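Local coordinates for protein Rab GDP-dissociation inhibitor (Saccharomyces cerevisiae, PDB 2BCG) that inhibits GDP release from Rab GTPases such as SEC4 and extracts GDP-bound YPT7 from vacuolar membranes, regulating vesicle transport in the yeast secretory pathway, at residues R309-P322 and P375-I389. Residues are numbered along the deposited sequence; the frame is centred on the assembly and turned at random.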
# COMPACT_ATOMS: atom_id res chain seq x y z
N ARG A 309 2.16 -23.38 6.87
CA ARG A 309 1.45 -23.06 5.65
C ARG A 309 0.20 -22.31 6.08
O ARG A 309 -0.46 -22.69 7.06
CB ARG A 309 0.98 -24.32 4.91
CG ARG A 309 2.09 -25.11 4.22
CD ARG A 309 1.49 -26.14 3.26
NE ARG A 309 0.51 -27.03 3.91
CZ ARG A 309 -0.54 -27.59 3.29
NH1 ARG A 309 -0.79 -27.32 2.01
NH2 ARG A 309 -1.34 -28.42 3.96
N VAL A 310 -0.12 -21.26 5.34
CA VAL A 310 -1.28 -20.43 5.66
C VAL A 310 -2.32 -20.61 4.59
O VAL A 310 -2.03 -20.45 3.40
CB VAL A 310 -0.87 -18.94 5.73
CG1 VAL A 310 -2.05 -18.08 6.20
CG2 VAL A 310 0.31 -18.73 6.67
N ILE A 311 -3.56 -20.93 5.00
CA ILE A 311 -4.65 -20.97 4.01
C ILE A 311 -5.32 -19.60 4.04
O ILE A 311 -5.55 -19.03 5.15
CB ILE A 311 -5.66 -22.11 4.25
CG1 ILE A 311 -6.76 -22.10 3.19
CG2 ILE A 311 -6.21 -22.07 5.67
CD1 ILE A 311 -7.58 -23.39 3.12
N ARG A 312 -5.59 -19.07 2.84
CA ARG A 312 -6.27 -17.78 2.71
C ARG A 312 -7.43 -17.96 1.75
O ARG A 312 -7.25 -18.39 0.58
CB ARG A 312 -5.31 -16.68 2.22
CG ARG A 312 -4.17 -16.43 3.24
CD ARG A 312 -3.13 -15.47 2.76
NE ARG A 312 -2.17 -15.11 3.82
CZ ARG A 312 -0.84 -15.27 3.75
NH1 ARG A 312 -0.26 -15.76 2.67
NH2 ARG A 312 -0.08 -14.85 4.76
N ALA A 313 -8.63 -17.70 2.28
CA ALA A 313 -9.85 -17.92 1.51
C ALA A 313 -10.46 -16.54 1.31
O ALA A 313 -10.93 -15.94 2.26
CB ALA A 313 -10.85 -18.80 2.27
N ILE A 314 -10.46 -16.08 0.08
CA ILE A 314 -11.02 -14.80 -0.28
C ILE A 314 -12.47 -15.02 -0.68
O ILE A 314 -12.77 -15.73 -1.66
CB ILE A 314 -10.22 -14.16 -1.45
CG1 ILE A 314 -8.73 -13.98 -1.08
CG2 ILE A 314 -10.89 -12.87 -1.96
CD1 ILE A 314 -7.87 -13.71 -2.32
N CYS A 315 -13.38 -14.48 0.13
CA CYS A 315 -14.81 -14.69 -0.09
C CYS A 315 -15.46 -13.40 -0.54
O CYS A 315 -15.16 -12.34 0.02
CB CYS A 315 -15.49 -15.12 1.19
SG CYS A 315 -14.77 -16.67 1.83
N ILE A 316 -16.34 -13.51 -1.54
CA ILE A 316 -17.12 -12.36 -1.99
C ILE A 316 -18.54 -12.55 -1.49
O ILE A 316 -19.13 -13.60 -1.70
CB ILE A 316 -17.15 -12.21 -3.51
CG1 ILE A 316 -15.74 -11.99 -4.09
CG2 ILE A 316 -18.11 -11.06 -3.90
CD1 ILE A 316 -15.70 -12.01 -5.65
N LEU A 317 -19.01 -11.54 -0.77
CA LEU A 317 -20.40 -11.53 -0.28
C LEU A 317 -21.12 -10.42 -0.99
O LEU A 317 -20.51 -9.47 -1.44
CB LEU A 317 -20.47 -11.27 1.21
CG LEU A 317 -19.43 -11.96 2.12
CD1 LEU A 317 -19.59 -11.53 3.54
CD2 LEU A 317 -19.54 -13.47 2.05
N ASN A 318 -22.45 -10.55 -1.07
CA ASN A 318 -23.25 -9.45 -1.59
C ASN A 318 -24.10 -8.80 -0.49
O ASN A 318 -25.15 -8.19 -0.76
CB ASN A 318 -24.06 -9.88 -2.81
CG ASN A 318 -25.14 -10.83 -2.49
OD1 ASN A 318 -25.35 -11.21 -1.34
ND2 ASN A 318 -25.87 -11.27 -3.54
N HIS A 319 -23.66 -8.97 0.76
CA HIS A 319 -24.35 -8.44 1.94
C HIS A 319 -23.36 -8.30 3.09
O HIS A 319 -22.30 -8.93 3.09
CB HIS A 319 -25.42 -9.44 2.37
CG HIS A 319 -24.85 -10.79 2.64
ND1 HIS A 319 -24.22 -11.09 3.82
CD2 HIS A 319 -24.75 -11.89 1.85
CE1 HIS A 319 -23.76 -12.33 3.76
NE2 HIS A 319 -24.08 -12.84 2.59
N PRO A 320 -23.71 -7.50 4.12
CA PRO A 320 -22.81 -7.41 5.30
C PRO A 320 -22.66 -8.68 6.10
O PRO A 320 -23.46 -9.60 6.00
CB PRO A 320 -23.42 -6.32 6.17
CG PRO A 320 -24.59 -5.81 5.44
CD PRO A 320 -24.90 -6.64 4.26
N VAL A 321 -21.61 -8.74 6.90
CA VAL A 321 -21.43 -9.93 7.75
C VAL A 321 -22.46 -9.90 8.89
O VAL A 321 -22.65 -8.86 9.54
CB VAL A 321 -19.99 -9.98 8.30
CG1 VAL A 321 -19.79 -11.10 9.30
CG2 VAL A 321 -19.01 -10.05 7.13
N PRO A 322 -23.15 -11.03 9.12
CA PRO A 322 -24.11 -11.05 10.25
C PRO A 322 -23.49 -10.65 11.61
O PRO A 322 -22.30 -10.91 11.87
CB PRO A 322 -24.64 -12.50 10.27
CG PRO A 322 -24.30 -13.06 8.87
CD PRO A 322 -23.10 -12.30 8.36
N PRO A 375 -7.45 -28.75 4.97
CA PRO A 375 -7.34 -27.30 5.22
C PRO A 375 -8.66 -26.55 5.05
O PRO A 375 -9.00 -25.72 5.91
CB PRO A 375 -6.28 -26.85 4.22
CG PRO A 375 -5.43 -28.07 4.02
CD PRO A 375 -6.41 -29.20 4.02
N HIS A 376 -9.41 -26.86 3.99
CA HIS A 376 -10.70 -26.20 3.73
C HIS A 376 -11.68 -26.38 4.89
O HIS A 376 -12.38 -25.44 5.28
CB HIS A 376 -11.31 -26.70 2.41
CG HIS A 376 -10.51 -26.33 1.19
ND1 HIS A 376 -11.00 -26.47 -0.10
CD2 HIS A 376 -9.25 -25.82 1.06
CE1 HIS A 376 -10.07 -26.07 -0.96
NE2 HIS A 376 -9.01 -25.66 -0.29
N ILE A 377 -11.71 -27.57 5.48
CA ILE A 377 -12.61 -27.86 6.61
C ILE A 377 -12.27 -27.04 7.88
O ILE A 377 -13.15 -26.69 8.68
CB ILE A 377 -12.64 -29.39 6.93
CG1 ILE A 377 -13.20 -30.19 5.74
CG2 ILE A 377 -13.38 -29.68 8.25
CD1 ILE A 377 -14.03 -29.41 4.69
N GLU A 378 -10.98 -26.71 8.06
CA GLU A 378 -10.54 -25.94 9.22
C GLU A 378 -11.23 -24.60 9.24
O GLU A 378 -11.46 -24.03 10.32
CB GLU A 378 -9.04 -25.71 9.19
CG GLU A 378 -8.27 -26.98 9.50
CD GLU A 378 -6.77 -26.77 9.40
OE1 GLU A 378 -6.15 -27.51 8.61
OE2 GLU A 378 -6.24 -25.88 10.11
N LEU A 379 -11.53 -24.08 8.05
CA LEU A 379 -12.16 -22.74 7.96
C LEU A 379 -13.67 -22.74 8.13
O LEU A 379 -14.26 -21.65 8.20
CB LEU A 379 -11.82 -22.08 6.62
CG LEU A 379 -10.32 -21.91 6.38
CD1 LEU A 379 -10.08 -21.04 5.16
CD2 LEU A 379 -9.65 -21.33 7.63
N GLU A 380 -14.29 -23.93 8.17
CA GLU A 380 -15.76 -23.98 8.25
C GLU A 380 -16.39 -23.06 9.34
O GLU A 380 -17.36 -22.37 9.05
CB GLU A 380 -16.27 -25.43 8.32
CG GLU A 380 -17.81 -25.60 8.14
CD GLU A 380 -18.39 -25.06 6.81
OE1 GLU A 380 -17.66 -24.77 5.82
OE2 GLU A 380 -19.64 -24.93 6.74
N PRO A 381 -15.86 -23.05 10.59
CA PRO A 381 -16.46 -22.17 11.63
C PRO A 381 -16.42 -20.69 11.23
O PRO A 381 -17.30 -19.92 11.61
CB PRO A 381 -15.59 -22.42 12.87
CG PRO A 381 -14.95 -23.74 12.64
CD PRO A 381 -14.78 -23.90 11.16
N ALA A 382 -15.40 -20.31 10.47
CA ALA A 382 -15.33 -18.94 9.95
C ALA A 382 -16.26 -18.72 8.75
O ALA A 382 -16.95 -17.72 8.69
CB ALA A 382 -13.91 -18.61 9.57
N PHE A 383 -16.32 -19.67 7.81
CA PHE A 383 -17.27 -19.53 6.70
C PHE A 383 -18.68 -19.38 7.25
O PHE A 383 -19.46 -18.59 6.72
CB PHE A 383 -17.27 -20.76 5.80
CG PHE A 383 -16.08 -20.89 4.90
CD1 PHE A 383 -15.53 -19.81 4.21
CD2 PHE A 383 -15.52 -22.15 4.72
CE1 PHE A 383 -14.41 -20.01 3.37
CE2 PHE A 383 -14.41 -22.33 3.90
CZ PHE A 383 -13.85 -21.26 3.24
N LYS A 384 -18.99 -20.13 8.32
CA LYS A 384 -20.35 -20.09 8.90
C LYS A 384 -20.74 -18.71 9.44
O LYS A 384 -21.94 -18.39 9.55
CB LYS A 384 -20.47 -21.10 10.03
CG LYS A 384 -20.82 -22.48 9.59
CD LYS A 384 -20.68 -23.43 10.76
CE LYS A 384 -21.58 -24.63 10.64
NZ LYS A 384 -20.92 -25.84 11.22
N LEU A 385 -19.75 -17.88 9.79
CA LEU A 385 -20.04 -16.55 10.36
C LEU A 385 -20.43 -15.58 9.26
O LEU A 385 -20.90 -14.50 9.54
CB LEU A 385 -18.82 -16.00 11.08
CG LEU A 385 -18.35 -16.76 12.32
CD1 LEU A 385 -17.01 -16.24 12.83
CD2 LEU A 385 -19.42 -16.64 13.41
N LEU A 386 -20.20 -15.94 8.00
CA LEU A 386 -20.35 -14.94 6.93
C LEU A 386 -21.70 -14.83 6.27
O LEU A 386 -21.92 -13.91 5.50
CB LEU A 386 -19.33 -15.19 5.81
CG LEU A 386 -17.87 -15.23 6.27
CD1 LEU A 386 -16.95 -15.40 5.07
CD2 LEU A 386 -17.46 -13.96 7.03
N GLY A 387 -22.61 -15.77 6.55
CA GLY A 387 -23.84 -15.82 5.77
C GLY A 387 -23.56 -16.37 4.35
O GLY A 387 -22.49 -16.92 4.08
N PRO A 388 -24.53 -16.25 3.44
CA PRO A 388 -24.32 -16.83 2.10
C PRO A 388 -23.10 -16.23 1.39
O PRO A 388 -22.87 -15.04 1.42
CB PRO A 388 -25.62 -16.50 1.36
CG PRO A 388 -26.65 -16.35 2.45
CD PRO A 388 -25.90 -15.72 3.60
N ILE A 389 -22.33 -17.09 0.72
CA ILE A 389 -21.08 -16.64 0.06
C ILE A 389 -21.27 -16.77 -1.46
O ILE A 389 -21.70 -17.85 -1.95
CB ILE A 389 -19.85 -17.46 0.56
CG1 ILE A 389 -19.61 -17.27 2.07
CG2 ILE A 389 -18.61 -17.13 -0.32
CD1 ILE A 389 -18.72 -18.34 2.72
O HOH W 1 -23.18 -13.27 -0.66
O HOH W 2 -21.10 -13.40 12.10
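His319 joins the two segments through its imidazole. His319 NE2 donates to Pro388 O at 2.8 Å, on a lone pair in the carbonyl plane, with an N-H...O angle of 155°. On the other side, His319 ND1 donates to Pro320 O at 2.7 Å, from above that carbonyl's plane. Two bonds therefore fix the rotation of the ring, and both ring nitrogens act as donors, consistent with a protonated imidazole. Leu386 O lies at the ring edge, 3.0 Å from His319 CE1. This buried oxygen has no hydrogen-bond partner in the model, so the polarised C-H may partly compensate. Leu317 CB sits over one face of the ring. Water 1 accepts from Asn318 N and donates to Pro388 O, giving that carbonyl a second donor. Water 2 donates to both Pro322 O and Leu385 O.

Residues 309-317 belong to a mixed beta-sheet, between strands 362-369 and 391-402. Those two strands run parallel, and the weakly bonded helix 375-378 and helix 380-383 link them over this strand in a beta-alpha-beta crossover. Alternate side chains Ile311, Ala313 and Cys315 point toward them, while Ile314 on the other face touches helix 55-62.

Cys315 SG lies at the edge of the Phe383 ring, 3.7 Å from Phe383 CE1, in a sulfur-aromatic contact. Leu386 CD1 touches the same sulfur, and Leu386 CB touches Leu317 CD2. Ala313 CB meets the ring obliquely and also Leu379 CD1, at 3.7 Å. Ile311 and Leu379 meet tip to tip. With CG1 anti to the backbone N (chi1 -179°), Ile311 extends CD1 to His376 CD2 at 3.6 Å. Leu317 and Ile389 pass at a slant, Leu317 CD2 3.8 Å from Ile389 CG1.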